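Local coordinates for kinesin-like protein KAR3 (PDB 1F9V) that probably hydrolyses ATP to drive movement along microtubules, as a kinesin-family motor domain that is held here with ADP and magnesium, at residues G108-T113 with S219-H224; I140-I145 with T264-K269. The protein carries 2 engineered substitutions. All coordinates share one frame; numbering follows the deposited sequence.

Contact 1: G108-T113 with S219-H224; sequences GIIPST and SIFIIH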
ATOM      1  N   GLY A 108      -8.744   4.101  -9.105  1.00 14.01           N
ATOM      2  CA  GLY A 108      -7.852   3.701  -8.032  1.00 11.68           C
ATOM      3  C   GLY A 108      -7.722   2.215  -7.810  1.00 10.45           C
ATOM      4  O   GLY A 108      -8.548   1.427  -8.260  1.00 11.47           O
ATOM      5  N   ILE A 109      -6.673   1.823  -7.100  1.00  9.69           N
ATOM      6  CA  ILE A 109      -6.463   0.417  -6.825  1.00  9.21           C
ATOM      7  C   ILE A 109      -7.646  -0.166  -6.038  1.00  8.57           C
ATOM      8  O   ILE A 109      -8.022  -1.315  -6.252  1.00  9.74           O
ATOM      9  CB  ILE A 109      -5.133   0.202  -6.058  1.00  9.44           C
ATOM     10  CG1 ILE A 109      -3.960   0.313  -7.048  1.00  9.95           C
ATOM     11  CG2 ILE A 109      -5.132  -1.158  -5.360  1.00  9.87           C
ATOM     12  CD1 ILE A 109      -2.590   0.109  -6.440  1.00 11.69           C
ATOM     13  N   ILE A 110      -8.240   0.621  -5.150  1.00  8.34           N
ATOM     14  CA  ILE A 110      -9.368   0.106  -4.375  1.00  9.81           C
ATOM     15  C   ILE A 110     -10.602  -0.148  -5.259  1.00 10.25           C
ATOM     16  O   ILE A 110     -11.111  -1.268  -5.292  1.00 11.25           O
ATOM     17  CB  ILE A 110      -9.699   1.039  -3.174  1.00  9.46           C
ATOM     18  CG1 ILE A 110      -8.590   0.904  -2.116  1.00 10.25           C
ATOM     19  CG2 ILE A 110     -11.054   0.659  -2.551  1.00 10.65           C
ATOM     20  CD1 ILE A 110      -8.552   2.014  -1.091  1.00 10.83           C
ATOM     21  N   PRO A 111     -11.109   0.879  -5.970  1.00 11.02           N
ATOM     22  CA  PRO A 111     -12.280   0.591  -6.815  1.00 11.38           C
ATOM     23  C   PRO A 111     -11.986  -0.472  -7.875  1.00 11.09           C
ATOM     24  O   PRO A 111     -12.835  -1.311  -8.173  1.00 11.85           O
ATOM     25  CB  PRO A 111     -12.635   1.942  -7.438  1.00 12.60           C
ATOM     26  CG  PRO A 111     -11.477   2.824  -7.189  1.00 12.71           C
ATOM     27  CD  PRO A 111     -10.722   2.295  -6.013  1.00 10.51           C
ATOM     28  N   SER A 112     -10.777  -0.450  -8.434  1.00  9.77           N
ATOM     29  CA  SER A 112     -10.383  -1.431  -9.447  1.00 10.54           C
ATOM     30  C   SER A 112     -10.358  -2.848  -8.873  1.00 10.41           C
ATOM     31  O   SER A 112     -10.758  -3.810  -9.531  1.00 10.52           O
ATOM     32  CB  SER A 112      -8.987  -1.104 -10.002  1.00 10.39           C
ATOM     33  OG  SER A 112      -9.011   0.046 -10.828  1.00 11.54           O
ATOM     34  N   THR A 113      -9.856  -2.966  -7.646  1.00 10.87           N
ATOM     35  CA  THR A 113      -9.760  -4.255  -6.970  1.00 10.52           C
ATOM     36  C   THR A 113     -11.149  -4.852  -6.770  1.00  9.60           C
ATOM     37  O   THR A 113     -11.370  -6.030  -7.031  1.00 11.26           O
ATOM     38  CB  THR A 113      -9.046  -4.099  -5.598  1.00 10.52           C
ATOM     39  OG1 THR A 113      -7.651  -3.837  -5.819  1.00  9.93           O
ATOM     40  CG2 THR A 113      -9.187  -5.365  -4.761  1.00 10.08           C
ATOM     41  N   SER A 219      -4.712   5.189   6.214  1.00  9.31           N
ATOM     42  CA  SER A 219      -6.089   4.821   5.925  1.00 10.71           C
ATOM     43  C   SER A 219      -6.038   3.391   5.401  1.00 10.42           C
ATOM     44  O   SER A 219      -5.257   3.072   4.501  1.00  9.93           O
ATOM     45  CB  SER A 219      -6.683   5.781   4.893  1.00 11.15           C
ATOM     46  OG  SER A 219      -6.662   7.104   5.401  1.00 12.11           O
ATOM     47  N   ILE A 220      -6.864   2.523   5.971  1.00  9.51           N
ATOM     48  CA  ILE A 220      -6.853   1.116   5.592  1.00  9.54           C
ATOM     49  C   ILE A 220      -8.212   0.580   5.155  1.00  9.86           C
ATOM     50  O   ILE A 220      -9.165   0.585   5.931  1.00  9.96           O
ATOM     51  CB  ILE A 220      -6.325   0.254   6.776  1.00 10.48           C
ATOM     52  CG1 ILE A 220      -5.000   0.833   7.279  1.00 11.74           C
ATOM     53  CG2 ILE A 220      -6.137  -1.190   6.344  1.00 11.21           C
ATOM     54  CD1 ILE A 220      -4.937   1.033   8.769  1.00 14.90           C
ATOM     55  N   PHE A 221      -8.293   0.132   3.906  1.00  9.70           N
ATOM     56  CA  PHE A 221      -9.524  -0.437   3.365  1.00  9.20           C
ATOM     57  C   PHE A 221      -9.352  -1.956   3.433  1.00  9.39           C
ATOM     58  O   PHE A 221      -8.511  -2.539   2.746  1.00  9.09           O
ATOM     59  CB  PHE A 221      -9.730   0.030   1.917  1.00 10.62           C
ATOM     60  CG  PHE A 221     -11.140  -0.121   1.420  1.00 12.01           C
ATOM     61  CD1 PHE A 221     -11.581  -1.333   0.905  1.00 13.12           C
ATOM     62  CD2 PHE A 221     -12.029   0.951   1.464  1.00 14.10           C
ATOM     63  CE1 PHE A 221     -12.891  -1.480   0.442  1.00 13.66           C
ATOM     64  CE2 PHE A 221     -13.342   0.814   1.004  1.00 13.55           C
ATOM     65  CZ  PHE A 221     -13.769  -0.409   0.492  1.00 12.47           C
ATOM     66  N   ILE A 222     -10.151  -2.596   4.281  1.00  8.75           N
ATOM     67  CA  ILE A 222     -10.062  -4.038   4.469  1.00  8.86           C
ATOM     68  C   ILE A 222     -11.212  -4.755   3.788  1.00  8.58           C
ATOM     69  O   ILE A 222     -12.374  -4.406   3.986  1.00  9.84           O
ATOM     70  CB  ILE A 222     -10.051  -4.394   5.981  1.00 10.27           C
ATOM     71  CG1 ILE A 222      -8.927  -3.624   6.684  1.00 10.57           C
ATOM     72  CG2 ILE A 222      -9.867  -5.889   6.164  1.00  9.69           C
ATOM     73  CD1 ILE A 222      -8.941  -3.722   8.206  1.00 12.48           C
ATOM     74  N   ILE A 223     -10.871  -5.757   2.988  1.00  7.98           N
ATOM     75  CA  ILE A 223     -11.848  -6.545   2.249  1.00 10.10           C
ATOM     76  C   ILE A 223     -11.697  -8.022   2.596  1.00 10.47           C
ATOM     77  O   ILE A 223     -10.591  -8.564   2.568  1.00 11.51           O
ATOM     78  CB  ILE A 223     -11.638  -6.403   0.723  1.00 10.39           C
ATOM     79  CG1 ILE A 223     -11.883  -4.954   0.292  1.00 11.76           C
ATOM     80  CG2 ILE A 223     -12.549  -7.375  -0.022  1.00 10.99           C
ATOM     81  CD1 ILE A 223     -11.166  -4.564  -0.991  1.00 13.26           C
ATOM     82  N   HIS A 224     -12.810  -8.674   2.921  1.00 10.32           N
ATOM     83  CA  HIS A 224     -12.783 -10.098   3.239  1.00 10.81           C
ATOM     84  C   HIS A 224     -13.548 -10.855   2.156  1.00 11.51           C
ATOM     85  O   HIS A 224     -14.674 -10.493   1.812  1.00 12.21           O
ATOM     86  CB  HIS A 224     -13.416 -10.345   4.610  1.00 10.97           C
ATOM     87  CG  HIS A 224     -12.886  -9.448   5.685  1.00 10.31           C
ATOM     88  ND1 HIS A 224     -11.651  -9.635   6.267  1.00 11.93           N
ATOM     89  CD2 HIS A 224     -13.416  -8.349   6.270  1.00 11.25           C
ATOM     90  CE1 HIS A 224     -11.444  -8.692   7.168  1.00 11.77           C
ATOM     91  NE2 HIS A 224     -12.498  -7.899   7.190  1.00 13.04           N
TER

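Contact 2: I140-I145 with T264-K269; sequences IYNENI and TQNINK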
ATOM      1  N   ILE A 140      -5.634   4.940  11.085  1.00 10.01           N
ATOM      2  CA  ILE A 140      -4.834   4.896  12.291  1.00  9.59           C
ATOM      3  C   ILE A 140      -4.204   6.280  12.360  1.00 10.28           C
ATOM      4  O   ILE A 140      -3.489   6.693  11.445  1.00 10.96           O
ATOM      5  CB  ILE A 140      -3.733   3.816  12.227  1.00  8.80           C
ATOM      6  CG1 ILE A 140      -4.364   2.425  12.366  1.00  8.98           C
ATOM      7  CG2 ILE A 140      -2.728   4.024  13.361  1.00 10.10           C
ATOM      8  CD1 ILE A 140      -3.407   1.284  12.114  1.00  9.47           C
ATOM      9  N   TYR A 141      -4.511   7.007  13.425  1.00  9.88           N
ATOM     10  CA  TYR A 141      -3.982   8.350  13.630  1.00 10.23           C
ATOM     11  C   TYR A 141      -3.421   8.410  15.044  1.00 11.73           C
ATOM     12  O   TYR A 141      -4.138   8.155  16.019  1.00 10.49           O
ATOM     13  CB  TYR A 141      -5.082   9.401  13.462  1.00 11.30           C
ATOM     14  CG  TYR A 141      -4.588  10.804  13.723  1.00 12.75           C
ATOM     15  CD1 TYR A 141      -3.550  11.344  12.967  1.00 14.35           C
ATOM     16  CD2 TYR A 141      -5.121  11.574  14.754  1.00 15.17           C
ATOM     17  CE1 TYR A 141      -3.052  12.616  13.232  1.00 14.58           C
ATOM     18  CE2 TYR A 141      -4.627  12.854  15.030  1.00 15.49           C
ATOM     19  CZ  TYR A 141      -3.591  13.361  14.263  1.00 16.01           C
ATOM     20  OH  TYR A 141      -3.079  14.612  14.530  1.00 19.01           O
ATOM     21  N   ASN A 142      -2.140   8.741  15.152  1.00 10.43           N
ATOM     22  CA  ASN A 142      -1.486   8.808  16.446  1.00  9.83           C
ATOM     23  C   ASN A 142      -1.631   7.464  17.135  1.00 11.38           C
ATOM     24  O   ASN A 142      -1.882   7.399  18.337  1.00 11.51           O
ATOM     25  CB  ASN A 142      -2.104   9.910  17.310  1.00 11.40           C
ATOM     26  CG  ASN A 142      -1.463  11.251  17.070  1.00 11.46           C
ATOM     27  OD1 ASN A 142      -0.360  11.323  16.539  1.00 13.73           O
ATOM     28  ND2 ASN A 142      -2.146  12.320  17.452  1.00 13.09           N
ATOM     29  N   GLU A 143      -1.493   6.401  16.347  1.00 10.98           N
ATOM     30  CA  GLU A 143      -1.571   5.023  16.827  1.00 12.24           C
ATOM     31  C   GLU A 143      -2.927   4.596  17.394  1.00 12.77           C
ATOM     32  O   GLU A 143      -3.017   3.599  18.116  1.00 14.68           O
ATOM     33  CB  GLU A 143      -0.454   4.765  17.853  1.00 12.81           C
ATOM     34  CG  GLU A 143       0.966   4.847  17.266  1.00 13.70           C
ATOM     35  CD  GLU A 143       1.209   3.861  16.121  1.00 14.33           C
ATOM     36  OE1 GLU A 143       1.691   2.737  16.387  1.00 13.17           O
ATOM     37  OE2 GLU A 143       0.921   4.206  14.952  1.00 15.62           O
ATOM     38  N   ASN A 144      -3.976   5.340  17.055  1.00 12.80           N
ATOM     39  CA  ASN A 144      -5.334   5.023  17.495  1.00 13.85           C
ATOM     40  C   ASN A 144      -6.171   4.682  16.267  1.00 14.19           C
ATOM     41  O   ASN A 144      -6.056   5.335  15.234  1.00 13.05           O
ATOM     42  CB  ASN A 144      -5.975   6.216  18.205  1.00 15.58           C
ATOM     43  CG  ASN A 144      -5.340   6.511  19.549  1.00 17.60           C
ATOM     44  OD1 ASN A 144      -5.157   7.669  19.918  1.00 20.60           O
ATOM     45  ND2 ASN A 144      -5.000   5.466  20.286  1.00 17.55           N
ATOM     46  N   ILE A 145      -7.014   3.660  16.384  1.00 13.60           N
ATOM     47  CA  ILE A 145      -7.869   3.249  15.282  1.00 12.30           C
ATOM     48  C   ILE A 145      -9.159   4.057  15.300  1.00 12.72           C
ATOM     49  O   ILE A 145      -9.759   4.267  16.357  1.00 13.80           O
ATOM     50  CB  ILE A 145      -8.218   1.742  15.378  1.00 12.08           C
ATOM     51  CG1 ILE A 145      -6.976   0.905  15.065  1.00 12.99           C
ATOM     52  CG2 ILE A 145      -9.367   1.401  14.422  1.00 12.01           C
ATOM     53  CD1 ILE A 145      -7.143  -0.590  15.324  1.00 13.25           C
ATOM     54  N   THR A 264       4.201  13.827  14.387  1.00 10.40           N
ATOM     55  CA  THR A 264       5.462  13.567  13.698  1.00 10.88           C
ATOM     56  C   THR A 264       6.160  12.358  14.303  1.00 10.98           C
ATOM     57  O   THR A 264       6.676  11.503  13.586  1.00 11.61           O
ATOM     58  CB  THR A 264       6.409  14.781  13.801  1.00 11.10           C
ATOM     59  OG1 THR A 264       5.777  15.924  13.216  1.00 13.02           O
ATOM     60  CG2 THR A 264       7.725  14.502  13.085  1.00 12.54           C
ATOM     61  N   GLN A 265       6.175  12.290  15.630  1.00 10.27           N
ATOM     62  CA  GLN A 265       6.811  11.183  16.324  1.00 10.97           C
ATOM     63  C   GLN A 265       6.119   9.865  16.003  1.00  9.45           C
ATOM     64  O   GLN A 265       6.772   8.856  15.772  1.00 10.13           O
ATOM     65  CB  GLN A 265       6.789  11.421  17.837  1.00 12.09           C
ATOM     66  CG  GLN A 265       7.658  12.583  18.286  1.00 15.77           C
ATOM     67  CD  GLN A 265       7.520  12.876  19.767  1.00 17.35           C
ATOM     68  OE1 GLN A 265       6.419  12.849  20.320  1.00 17.90           O
ATOM     69  NE2 GLN A 265       8.641  13.158  20.417  1.00 19.00           N
ATOM     70  N   ASN A 266       4.791   9.886  15.985  1.00 10.00           N
ATOM     71  CA  ASN A 266       4.015   8.682  15.701  1.00 10.51           C
ATOM     72  C   ASN A 266       4.142   8.230  14.244  1.00 11.02           C
ATOM     73  O   ASN A 266       4.207   7.030  13.963  1.00 10.59           O
ATOM     74  CB  ASN A 266       2.541   8.915  16.056  1.00 11.20           C
ATOM     75  CG  ASN A 266       2.278   8.786  17.550  1.00 11.57           C
ATOM     76  OD1 ASN A 266       2.787   7.871  18.201  1.00 14.14           O
ATOM     77  ND2 ASN A 266       1.490   9.703  18.097  1.00 12.08           N
ATOM     78  N   ILE A 267       4.174   9.184  13.319  1.00 10.31           N
ATOM     79  CA  ILE A 267       4.315   8.845  11.907  1.00 10.60           C
ATOM     80  C   ILE A 267       5.717   8.279  11.685  1.00 10.72           C
ATOM     81  O   ILE A 267       5.882   7.255  11.028  1.00 11.14           O
ATOM     82  CB  ILE A 267       4.103  10.088  11.007  1.00 10.92           C
ATOM     83  CG1 ILE A 267       2.636  10.522  11.071  1.00 11.10           C
ATOM     84  CG2 ILE A 267       4.514   9.778   9.568  1.00 10.20           C
ATOM     85  CD1 ILE A 267       2.389  11.931  10.570  1.00 11.77           C
ATOM     86  N   ASN A 268       6.720   8.939  12.257  1.00 10.80           N
ATOM     87  CA  ASN A 268       8.101   8.493  12.122  1.00 12.03           C
ATOM     88  C   ASN A 268       8.253   7.065  12.635  1.00 13.10           C
ATOM     89  O   ASN A 268       8.798   6.199  11.949  1.00 13.93           O
ATOM     90  CB  ASN A 268       9.039   9.403  12.916  1.00 13.57           C
ATOM     91  CG  ASN A 268       9.281  10.740  12.238  1.00 15.63           C
ATOM     92  OD1 ASN A 268       8.793  10.998  11.137  1.00 17.16           O
ATOM     93  ND2 ASN A 268      10.043  11.602  12.901  1.00 18.27           N
ATOM     94  N   LYS A 269       7.772   6.824  13.849  1.00 13.10           N
ATOM     95  CA  LYS A 269       7.873   5.501  14.457  1.00 13.73           C
ATOM     96  C   LYS A 269       7.118   4.439  13.662  1.00 11.87           C
ATOM     97  O   LYS A 269       7.628   3.338  13.429  1.00 11.56           O
ATOM     98  CB  LYS A 269       7.334   5.542  15.890  1.00 16.21           C
ATOM     99  CG  LYS A 269       8.374   5.248  16.949  1.00 23.11           C
ATOM    100  CD  LYS A 269       9.385   6.379  17.057  1.00 25.73           C
ATOM    101  CE  LYS A 269       8.834   7.540  17.871  1.00 27.78           C
ATOM    102  NZ  LYS A 269       9.267   8.848  17.310  1.00 30.65           N
TER

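Contact 1: G108-T113 with S219-H224
The first turn of helix 109-124 lies against strand 218-228 where I110 and F221 meet, their CA atoms 7.8 Å apart, with no hydrogen bond between the two segments. I110 CG2 sits over the centre of the F221 ring, 3.9 Å from the centroid and only 5° off the ring normal, a CH-pi contact. The other branch reaches back to the root of the ring, I110 CD1 lying 3.8 Å from F221 CB; a beta-branched side chain thus covers both ring and stem. F221 CG lies anti to the backbone N (chi1 -161°), which carries the ring out toward the helix, and chi2 of -84° turns its face to that methyl, while I223 CG1 lies at its edge. Replacing F221 by an alanine would probably rob I110 CG2 of its aromatic face and open a gap between helix and strand. One turn along the helix, T113 CG2 stands 4.3 Å from I223 CD1. Threonine suits this buried place because its hydroxyl turns back on the helix, OG1 donating to I109 O at 2.6 Å. Such apolar layering of a helix on the central sheet is characteristic of the kinesin motor domain, a P-loop NTPase fold.

Contact 2: I140-I145 with T264-K269
N266 and N142 set their side chains at about a right angle, with the amide planes 61° apart. N266 ND2 donates to N142 OD1 at 2.9 Å, and the bond is moderately bent, 154° at the hydrogen. ND2 approaches OD1 from above the N142 carbonyl plane, not along a lone pair. N266 carries CG anti to its carbonyl carbon, and from there the amide reaches across to the turn. N142 sets out overall away from the helix, though its CB still touches N266, and OD1 comes back to the donor; N142 CG also lies 4.0 Å above the plane of the Y141 ring, offset toward its rim.

The turn is a type I' beta turn from Y141 to N144, closing the hairpin between strands 130-141 and 144-147. Both central residues have positive phi. Asparagine is common at the first of these positions, as N142 is here, whereas E143 is a less usual second one. The turn is shut by Y141 N to N144 O and N144 N to Y141 O. Facing it is helix 258-281, which follows the switch II segment in kinesin motor domains.

An asparagine suits position N266 because its amide offers an N-H to N142 while OD1 lies beside E143. E143 crosses N266 obliquely, the carboxylate plane only 23° from the amide plane. The touch is made by its aliphatic part, E143 CG lying 3.7 Å from N266 OD1, and the side chain is long enough for OE1 to be engaged by the backbone N of K297 at the start of helix 297-306.

The centres of contacts 1 and 2 lie about 21 Å apart, yet both reach the central mixed sheet, where strands 218-228 and 130-141 are antiparallel neighbours. Contact 1 is buried near the middle of the domain; contact 2 is at the surface, at the hairpin that ends strand 130-141. Between them I220 CD1 packs on I140 CD1 at 3.7 Å. Along the chain their segments alternate, 108-113, 140-145, 219-224 and 264-269, and helix 109-124 leads directly into strand 130-141. The crossed order ties distant stretches of sequence into one motor domain, with helices 109-124 and 258-281 both docked to parts of the same sheet.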